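Local coordinates for F5/8 type C domain protein (Bacteroides ovatus, PDB 4ZRX), which probably hydrolyses terminal alpha-L-fucose residues from glycans, as a putative alpha-L-fucosidase that also carries an F5/8 type C domain of the galactose-binding-like kind, at residues 16-19 / 20-24; 244-247 / 248-251; 296-299 / 300-303. All coordinates share one frame; numbering follows the deposited sequence.

Interaction 1: residues 16-19 / 20-24; sequences QSAT and IEQKV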
ATOM      1  N   GLN A  16     -24.254 -10.381  28.437  1.00 52.51           N
ATOM      2  CA  GLN A  16     -24.693 -11.578  27.721  1.00 56.95           C
ATOM      3  C   GLN A  16     -25.927 -11.430  26.833  1.00 56.55           C
ATOM      4  O   GLN A  16     -25.982 -12.016  25.771  1.00 60.84           O
ATOM      5  CB  GLN A  16     -24.918 -12.730  28.698  1.00 60.48           C
ATOM      6  CG  GLN A  16     -24.377 -14.060  28.206  1.00 62.83           C
ATOM      7  CD  GLN A  16     -24.521 -15.121  29.268  1.00 65.95           C
ATOM      8  OE1 GLN A  16     -25.408 -15.042  30.117  1.00 68.50           O
ATOM      9  NE2 GLN A  16     -23.647 -16.113  29.241  1.00 68.14           N
ATOM     10  N   SER A  17     -26.919 -10.682  27.243  1.00 56.10           N
ATOM     11  CA  SER A  17     -28.054 -10.491  26.355  1.00 57.87           C
ATOM     12  C   SER A  17     -28.247  -9.006  26.111  1.00 55.38           C
ATOM     13  O   SER A  17     -29.335  -8.471  26.233  1.00 55.55           O
ATOM     14  CB  SER A  17     -29.303 -11.168  26.932  1.00 62.63           C
ATOM     15  OG  SER A  17     -29.605 -10.654  28.213  1.00 67.69           O
ATOM     16  N   ALA A  18     -27.144  -8.344  25.752  1.00 51.04           N
ATOM     17  CA  ALA A  18     -27.188  -6.977  25.276  1.00 47.34           C
ATOM     18  C   ALA A  18     -27.997  -6.890  23.986  1.00 44.22           C
ATOM     19  O   ALA A  18     -27.844  -7.707  23.092  1.00 45.74           O
ATOM     20  CB  ALA A  18     -25.777  -6.496  25.012  1.00 45.88           C
ATOM     21  N   THR A  19     -28.843  -5.882  23.887  1.00 41.88           N
ATOM     22  CA  THR A  19     -29.548  -5.586  22.650  1.00 39.97           C
ATOM     23  C   THR A  19     -28.581  -4.911  21.685  1.00 38.19           C
ATOM     24  O   THR A  19     -27.517  -4.457  22.082  1.00 36.12           O
ATOM     25  CB  THR A  19     -30.701  -4.629  22.898  1.00 40.20           C
ATOM     26  OG1 THR A  19     -30.196  -3.413  23.447  1.00 38.32           O
ATOM     27  CG2 THR A  19     -31.710  -5.237  23.894  1.00 42.22           C
ATOM     28  N   ILE A  20     -28.959  -4.864  20.422  1.00 36.53           N
ATOM     29  CA  ILE A  20     -28.166  -4.162  19.436  1.00 35.14           C
ATOM     30  C   ILE A  20     -28.005  -2.694  19.826  1.00 35.17           C
ATOM     31  O   ILE A  20     -26.936  -2.106  19.615  1.00 32.47           O
ATOM     32  CB  ILE A  20     -28.726  -4.356  17.988  1.00 35.26           C
ATOM     33  CG1 ILE A  20     -27.818  -3.705  16.947  1.00 34.77           C
ATOM     34  CG2 ILE A  20     -30.134  -3.798  17.832  1.00 36.67           C
ATOM     35  CD1 ILE A  20     -26.380  -4.180  16.994  1.00 34.44           C
ATOM     36  N   GLU A  21     -29.026  -2.091  20.429  1.00 35.91           N
ATOM     37  CA  GLU A  21     -28.890  -0.699  20.847  1.00 37.21           C
ATOM     38  C   GLU A  21     -27.819  -0.571  21.928  1.00 36.21           C
ATOM     39  O   GLU A  21     -27.022   0.349  21.886  1.00 35.72           O
ATOM     40  CB  GLU A  21     -30.232  -0.122  21.331  1.00 40.20           C
ATOM     41  CG  GLU A  21     -31.266   0.058  20.195  1.00 41.97           C
ATOM     42  CD  GLU A  21     -32.009  -1.239  19.767  1.00 44.87           C
ATOM     43  OE1 GLU A  21     -32.002  -2.293  20.497  1.00 46.69           O
ATOM     44  OE2 GLU A  21     -32.577  -1.194  18.647  1.00 46.25           O
ATOM     45  N   GLN A  22     -27.783  -1.508  22.864  1.00 36.33           N
ATOM     46  CA  GLN A  22     -26.778  -1.481  23.917  1.00 36.86           C
ATOM     47  C   GLN A  22     -25.376  -1.716  23.314  1.00 34.44           C
ATOM     48  O   GLN A  22     -24.405  -1.081  23.709  1.00 33.62           O
ATOM     49  CB  GLN A  22     -27.103  -2.522  24.990  1.00 39.36           C
ATOM     50  CG  GLN A  22     -28.219  -2.046  25.869  1.00 42.53           C
ATOM     51  CD  GLN A  22     -29.071  -3.176  26.427  1.00 46.18           C
ATOM     52  OE1 GLN A  22     -28.572  -4.266  26.717  1.00 46.86           O
ATOM     53  NE2 GLN A  22     -30.372  -2.920  26.567  1.00 49.27           N
ATOM     54  N   LYS A  23     -25.279  -2.665  22.391  1.00 32.96           N
ATOM     55  CA  LYS A  23     -23.986  -2.904  21.704  1.00 31.17           C
ATOM     56  C   LYS A  23     -23.494  -1.674  20.959  1.00 29.58           C
ATOM     57  O   LYS A  23     -22.315  -1.378  21.013  1.00 28.62           O
ATOM     58  CB  LYS A  23     -24.059  -4.077  20.716  1.00 30.92           C
ATOM     59  CG  LYS A  23     -24.258  -5.408  21.407  1.00 32.39           C
ATOM     60  CD  LYS A  23     -24.279  -6.556  20.445  1.00 32.15           C
ATOM     61  CE  LYS A  23     -24.542  -7.835  21.183  1.00 33.43           C
ATOM     62  NZ  LYS A  23     -24.537  -8.994  20.266  1.00 33.49           N
ATOM     63  N   VAL A  24     -24.390  -0.997  20.254  1.00 28.80           N
ATOM     64  CA  VAL A  24     -24.024   0.192  19.521  1.00 28.91           C
ATOM     65  C   VAL A  24     -23.543   1.305  20.456  1.00 28.74           C
ATOM     66  O   VAL A  24     -22.554   1.960  20.157  1.00 25.98           O
ATOM     67  CB  VAL A  24     -25.166   0.667  18.613  1.00 28.88           C
ATOM     68  CG1 VAL A  24     -24.922   2.045  18.108  1.00 29.04           C
ATOM     69  CG2 VAL A  24     -25.287  -0.299  17.443  1.00 28.33           C
TER
HETATM   70  O   HOH W   1     -31.975  -1.624  24.351  1.00 45.51           O
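T19 and Q22 form a capping box at the first turn of helix 20-27, a worked case of how a helix start is closed by side chains. T19 sits at the N-cap, and its OG1 accepts from Q22 N at 3.1 Å, which gives a partner to one of the amides that the first turn leaves without a carbonyl. The hydroxyl is held between the backbone N and the carbonyl carbon of its own residue (chi1 60°), the position from which it faces the helix amides. In return Q22 runs its extended chain back over the cap. Its OE1 takes a weak hydrogen bond from T19 N at 3.3 Å, while the same oxygen lies 3.4 Å from A18 CA. The amide thus lies across the threonine, its OE1 at T19 N and its NE2 by the hydroxyl, with T19 CG2 3.8 Å from NE2. A water ties the polar ends together: it bonds to T19 OG1 and, more weakly, accepts from Q22 NE2.

The turn proper begins with K23 N bonding to T19 O. Beside that oxygen, the aliphatic part of K23 runs alongside the loop before the helix, its CG 4.1 Å from A18 CB. The lysine's amino group leaves the cap altogether and is gripped by the carbonyl oxygens of A277 and L274, so K23 also fastens the start of the helix to the region around helix 271-274, where I20 packs on L274. At the first turn, the bent chain of E21 brings OE1 to 3.6 Å from T19 CB.

Interaction 2: residues 244-247 / 248-251; sequences LTPG and IYAR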
ATOM      1  N   LEU A 244     -13.256  -8.112  14.694  1.00 22.22           N
ATOM      2  CA  LEU A 244     -12.165  -9.046  14.409  1.00 22.12           C
ATOM      3  C   LEU A 244     -11.302  -9.263  15.643  1.00 22.92           C
ATOM      4  O   LEU A 244     -10.759  -8.318  16.165  1.00 22.39           O
ATOM      5  CB  LEU A 244     -11.321  -8.583  13.217  1.00 21.61           C
ATOM      6  CG  LEU A 244     -10.270  -9.589  12.708  1.00 21.50           C
ATOM      7  CD1 LEU A 244     -10.850 -10.795  12.046  1.00 22.51           C
ATOM      8  CD2 LEU A 244      -9.263  -8.834  11.754  1.00 22.09           C
ATOM      9  N   THR A 245     -11.144 -10.521  16.057  1.00 23.25           N
ATOM     10  CA  THR A 245     -10.449 -10.851  17.271  1.00 24.45           C
ATOM     11  C   THR A 245      -8.964 -10.951  16.898  1.00 23.46           C
ATOM     12  O   THR A 245      -8.592 -11.736  16.004  1.00 23.84           O
ATOM     13  CB  THR A 245     -10.938 -12.178  17.886  1.00 25.46           C
ATOM     14  OG1 THR A 245     -12.327 -12.102  18.179  1.00 27.30           O
ATOM     15  CG2 THR A 245     -10.143 -12.464  19.159  1.00 26.95           C
ATOM     16  N   PRO A 246      -8.101 -10.214  17.602  1.00 24.24           N
ATOM     17  CA  PRO A 246      -6.662 -10.378  17.408  1.00 23.95           C
ATOM     18  C   PRO A 246      -6.223 -11.815  17.419  1.00 25.68           C
ATOM     19  O   PRO A 246      -6.636 -12.592  18.304  1.00 26.08           O
ATOM     20  CB  PRO A 246      -6.049  -9.576  18.561  1.00 23.87           C
ATOM     21  CG  PRO A 246      -6.996  -8.467  18.710  1.00 23.55           C
ATOM     22  CD  PRO A 246      -8.377  -9.085  18.507  1.00 24.58           C
ATOM     23  N   GLY A 247      -5.387 -12.169  16.444  1.00 25.70           N
ATOM     24  CA  GLY A 247      -4.976 -13.551  16.229  1.00 26.96           C
ATOM     25  C   GLY A 247      -4.198 -14.166  17.384  1.00 27.96           C
ATOM     26  O   GLY A 247      -4.098 -15.389  17.501  1.00 29.89           O
ATOM     27  N   ILE A 248      -3.628 -13.323  18.238  1.00 27.81           N
ATOM     28  CA  ILE A 248      -2.846 -13.799  19.353  1.00 28.98           C
ATOM     29  C   ILE A 248      -3.689 -14.396  20.487  1.00 29.92           C
ATOM     30  O   ILE A 248      -3.115 -14.976  21.405  1.00 31.01           O
ATOM     31  CB  ILE A 248      -1.934 -12.726  19.927  1.00 28.74           C
ATOM     32  CG1 ILE A 248      -2.729 -11.477  20.350  1.00 28.70           C
ATOM     33  CG2 ILE A 248      -0.812 -12.424  18.917  1.00 27.76           C
ATOM     34  CD1 ILE A 248      -2.005 -10.667  21.326  1.00 29.20           C
ATOM     35  N   TYR A 249      -5.002 -14.194  20.452  1.00 29.12           N
ATOM     36  CA  TYR A 249      -5.852 -14.677  21.509  1.00 29.75           C
ATOM     37  C   TYR A 249      -6.262 -16.086  21.149  1.00 30.96           C
ATOM     38  O   TYR A 249      -6.576 -16.382  20.003  1.00 29.17           O
ATOM     39  CB  TYR A 249      -7.102 -13.821  21.650  1.00 29.35           C
ATOM     40  CG  TYR A 249      -6.878 -12.384  22.021  1.00 28.38           C
ATOM     41  CD1 TYR A 249      -5.674 -11.920  22.560  1.00 28.87           C
ATOM     42  CD2 TYR A 249      -7.889 -11.482  21.855  1.00 27.90           C
ATOM     43  CE1 TYR A 249      -5.520 -10.559  22.885  1.00 28.13           C
ATOM     44  CE2 TYR A 249      -7.741 -10.173  22.181  1.00 27.42           C
ATOM     45  CZ  TYR A 249      -6.578  -9.710  22.690  1.00 27.43           C
ATOM     46  OH  TYR A 249      -6.509  -8.393  23.034  1.00 27.59           O
ATOM     47  N   ALA A 250      -6.272 -16.974  22.146  1.00 31.86           N
ATOM     48  CA  ALA A 250      -6.594 -18.366  21.875  1.00 33.38           C
ATOM     49  C   ALA A 250      -7.992 -18.509  21.249  1.00 34.03           C
ATOM     50  O   ALA A 250      -8.212 -19.343  20.389  1.00 36.01           O
ATOM     51  CB  ALA A 250      -6.549 -19.160  23.196  1.00 34.50           C
ATOM     52  N   ARG A 251      -8.945 -17.705  21.695  1.00 34.51           N
ATOM     53  CA  ARG A 251     -10.318 -17.741  21.125  1.00 34.35           C
ATOM     54  C   ARG A 251     -10.504 -17.198  19.693  1.00 33.32           C
ATOM     55  O   ARG A 251     -11.569 -17.344  19.094  1.00 33.26           O
ATOM     56  CB  ARG A 251     -11.238 -16.968  22.040  1.00 34.79           C
ATOM     57  CG  ARG A 251     -10.990 -15.452  22.103  1.00 33.38           C
ATOM     58  CD  ARG A 251     -11.764 -14.904  23.298  1.00 33.77           C
ATOM     59  NE  ARG A 251     -11.786 -13.452  23.436  1.00 32.80           N
ATOM     60  CZ  ARG A 251     -10.860 -12.733  24.039  1.00 32.46           C
ATOM     61  NH1 ARG A 251      -9.752 -13.294  24.500  1.00 33.68           N
ATOM     62  NH2 ARG A 251     -11.023 -11.437  24.183  1.00 32.27           N
TER
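P246 lies over one face of the Y249 ring, with its CB 4.1 Å from the ring centroid and only 13° off the ring normal, a CH-pi contact made by a proline three residues ahead of its aromatic partner. The two side chains run side by side and point the same way. Proline CD comes to 3.9 Å from CE2 of Y249, so the pyrrolidine ring covers the CE2 side of the tyrosine. T245 adds its methyl: CG2 approaches CD2 of Y249 to 3.6 Å, obliquely and across the tyrosine chain. With OG1 of T245 beside the backbone N (chi1 -59°), CG2 stands anti to that nitrogen and meets the tyrosine.

What brings the proline and the tyrosine together is a type I beta turn from P246 to Y249, with G247 and I248 at its corners. It is closed by Y249 N donating to P246 O at 3.1 Å, a nearly straight bond (168° at the hydrogen) whose donor stands above the carbonyl plane. I248 CG1 comes to 4.2 Å from P246 CB, an apolar contact across the turn.

The next shell ties the loop that joins strand 241-242 to helix 252-259 to its surroundings. Y249 OH bonds to D222 OD2, which anchors the far end of the ring, and Y249 O is bonded by S252 at the start of that helix. P246 rests on F281 and Y283 of strand 279-290, while R251 sends NE into a salt bridge with E279 of the same strand.

Interaction 3: residues 296-299 / 300-303; sequences FYHA and EEDG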
ATOM      1  N   PHE A 296      12.012  -7.351  -0.786  1.00 15.71           N
ATOM      2  CA  PHE A 296      13.446  -7.216  -0.752  1.00 16.00           C
ATOM      3  C   PHE A 296      13.931  -6.592  -2.042  1.00 16.55           C
ATOM      4  O   PHE A 296      13.181  -6.505  -3.023  1.00 18.07           O
ATOM      5  CB  PHE A 296      14.131  -8.549  -0.476  1.00 16.54           C
ATOM      6  CG  PHE A 296      14.001  -8.983   0.953  1.00 16.02           C
ATOM      7  CD1 PHE A 296      12.897  -9.692   1.370  1.00 16.17           C
ATOM      8  CD2 PHE A 296      14.932  -8.609   1.897  1.00 16.81           C
ATOM      9  CE1 PHE A 296      12.755 -10.076   2.710  1.00 16.21           C
ATOM     10  CE2 PHE A 296      14.783  -8.971   3.212  1.00 16.63           C
ATOM     11  CZ  PHE A 296      13.718  -9.692   3.621  1.00 16.53           C
ATOM     12  N   TYR A 297      15.145  -6.074  -1.996  1.00 17.03           N
ATOM     13  CA  TYR A 297      15.741  -5.408  -3.150  1.00 16.94           C
ATOM     14  C   TYR A 297      16.071  -6.417  -4.268  1.00 17.86           C
ATOM     15  O   TYR A 297      16.765  -7.430  -4.023  1.00 17.82           O
ATOM     16  CB  TYR A 297      16.984  -4.662  -2.763  1.00 16.93           C
ATOM     17  CG  TYR A 297      17.581  -4.028  -3.966  1.00 17.35           C
ATOM     18  CD1 TYR A 297      17.146  -2.768  -4.427  1.00 17.58           C
ATOM     19  CD2 TYR A 297      18.549  -4.706  -4.679  1.00 18.26           C
ATOM     20  CE1 TYR A 297      17.665  -2.226  -5.592  1.00 18.54           C
ATOM     21  CE2 TYR A 297      19.135  -4.152  -5.847  1.00 19.43           C
ATOM     22  CZ  TYR A 297      18.672  -2.921  -6.298  1.00 19.73           C
ATOM     23  OH  TYR A 297      19.207  -2.351  -7.449  1.00 21.48           O
ATOM     24  N   HIS A 298      15.609  -6.117  -5.483  1.00 18.25           N
ATOM     25  CA  HIS A 298      16.039  -6.871  -6.666  1.00 19.37           C
ATOM     26  C   HIS A 298      16.439  -5.873  -7.701  1.00 19.70           C
ATOM     27  O   HIS A 298      15.655  -4.997  -8.030  1.00 19.79           O
ATOM     28  CB  HIS A 298      14.893  -7.688  -7.223  1.00 20.59           C
ATOM     29  CG  HIS A 298      14.311  -8.595  -6.217  1.00 21.26           C
ATOM     30  ND1 HIS A 298      14.912  -9.779  -5.851  1.00 22.99           N
ATOM     31  CD2 HIS A 298      13.221  -8.455  -5.430  1.00 22.01           C
ATOM     32  CE1 HIS A 298      14.207 -10.327  -4.868  1.00 23.19           C
ATOM     33  NE2 HIS A 298      13.181  -9.543  -4.593  1.00 21.77           N
ATOM     34  N   ALA A 299      17.630  -5.994  -8.239  1.00 21.28           N
ATOM     35  CA  ALA A 299      18.056  -5.086  -9.335  1.00 22.18           C
ATOM     36  C   ALA A 299      17.138  -5.149 -10.560  1.00 23.23           C
ATOM     37  O   ALA A 299      16.962  -4.145 -11.264  1.00 22.60           O
ATOM     38  CB  ALA A 299      19.524  -5.320  -9.692  1.00 23.50           C
ATOM     39  N   GLU A 300      16.534  -6.327 -10.771  1.00 23.81           N
ATOM     40  CA  GLU A 300      15.569  -6.576 -11.831  1.00 25.41           C
ATOM     41  C   GLU A 300      14.325  -5.689 -11.730  1.00 24.55           C
ATOM     42  O   GLU A 300      13.569  -5.523 -12.704  1.00 23.93           O
ATOM     43  CB  GLU A 300      15.119  -8.044 -11.778  1.00 26.63           C
ATOM     44  CG  GLU A 300      16.217  -9.069 -11.985  1.00 28.32           C
ATOM     45  CD  GLU A 300      17.057  -9.437 -10.764  1.00 28.57           C
ATOM     46  OE1 GLU A 300      16.905  -8.903  -9.670  1.00 28.38           O
ATOM     47  OE2 GLU A 300      17.985 -10.261 -10.894  1.00 32.61           O
ATOM     48  N   GLU A 301      14.091  -5.155 -10.512  1.00 22.78           N
ATOM     49  CA  GLU A 301      12.971  -4.268 -10.268  1.00 22.39           C
ATOM     50  C   GLU A 301      13.337  -2.779 -10.186  1.00 22.66           C
ATOM     51  O   GLU A 301      12.489  -1.959  -9.857  1.00 22.82           O
ATOM     52  CB  GLU A 301      12.274  -4.738  -8.958  1.00 21.49           C
ATOM     53  CG  GLU A 301      11.626  -6.082  -9.099  1.00 21.49           C
ATOM     54  CD  GLU A 301      10.957  -6.650  -7.845  1.00 22.52           C
ATOM     55  OE1 GLU A 301      10.918  -5.968  -6.762  1.00 21.07           O
ATOM     56  OE2 GLU A 301      10.494  -7.860  -7.996  1.00 23.16           O
ATOM     57  N   ASP A 302      14.552  -2.408 -10.532  1.00 23.66           N
ATOM     58  CA  ASP A 302      14.942  -0.987 -10.525  1.00 24.61           C
ATOM     59  C   ASP A 302      14.048  -0.128 -11.463  1.00 26.01           C
ATOM     60  O   ASP A 302      13.794   1.047 -11.167  1.00 27.31           O
ATOM     61  CB  ASP A 302      16.390  -0.814 -10.942  1.00 25.67           C
ATOM     62  CG  ASP A 302      17.388  -1.293  -9.936  1.00 26.25           C
ATOM     63  OD1 ASP A 302      17.030  -1.449  -8.755  1.00 24.62           O
ATOM     64  OD2 ASP A 302      18.581  -1.470 -10.321  1.00 26.07           O
ATOM     65  N   GLY A 303      13.597  -0.706 -12.572  1.00 25.87           N
ATOM     66  CA  GLY A 303      12.693  -0.022 -13.506  1.00 26.37           C
ATOM     67  C   GLY A 303      11.231  -0.243 -13.190  1.00 25.47           C
ATOM     68  O   GLY A 303      10.368   0.114 -13.970  1.00 25.77           O
TER
HETATM   69  O   HOH W   2      13.042  -4.912  -5.400  1.00 19.47           O
HETATM   70  O   HOH W   3      17.096 -10.358  -7.356  1.00 24.29           O
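Y297 OH reaches OD1 of D302 at 2.7 Å in a weak hydrogen bond, not settled because another acceptor is within reach of the proton. The phenol and carboxylate cross obliquely, their planes 45° apart. The bond to CB of Y297 points away from 300-303, but the ring, anti to the backbone N (chi1 179°), brings its hydroxyl back to the aspartate. OD1 has a second partner in R292, with which it forms a salt bridge. Were D302 replaced by an alanine, R292 would probably lose this carboxylate mate and the Y297 hydroxyl one of its holds.

The backbone bonds make a 3-10 turn in the loop between strand 279-290 and helix 308-316: E301 N donates to H298 O at 2.9 Å, and D302 N donates to A299 O at 3.1 Å. In both, the donor stands well above the carbonyl plane.

Among the side-chain packing contacts, H298 and E301 lie side by side, with imidazole and carboxylate planes 61° apart. E301 OE1 comes near the edge of the histidine ring, 3.6 Å from CD2, and is also bonded by G294 N. E300 bends at chi2 and brings its OE1 to 3.4 Å from H298 CB. F296 meets H49 and H98 edge-to-face, consistent with a place beside the barrel's pocket.

Two waters stitch the same groups together. One donates to both F296 O and E301 OE1 and accepts from H298 N. The other lies in the plane of the H298 ring, 2.7 Å from ND1, and donates to E300 OE1.

With ND1 on a water and NE2 bonded to E59, both nitrogens of H298 are engaged and the imidazole's rotation is fixed, while E59, which also receives F296 N, ties the two residues together.

In the fold
The three contacts come in series along the chain and all fall in the alpha-L-fucosidase region, whose parallel strands and helices fit a TIM-barrel-like catalytic domain. Interaction 1 starts helix 20-27 at the surface, interaction 2 lies in the loop between strand 241-242 and helix 252-259, and interaction 3 precedes helix 308-316. Strand 279-290 is common to all three: strand 11-13, just before interaction 1, pairs with it, 244-251 packs on it, and 296-303 follows it. Centres lie about 22 Å (1 and 2), 36 Å (2 and 3) and 52 Å (1 and 3) apart, the last pair across the chain's centre. They are thus separate local elements: a helix cap, a beta turn and a 3-10 turn.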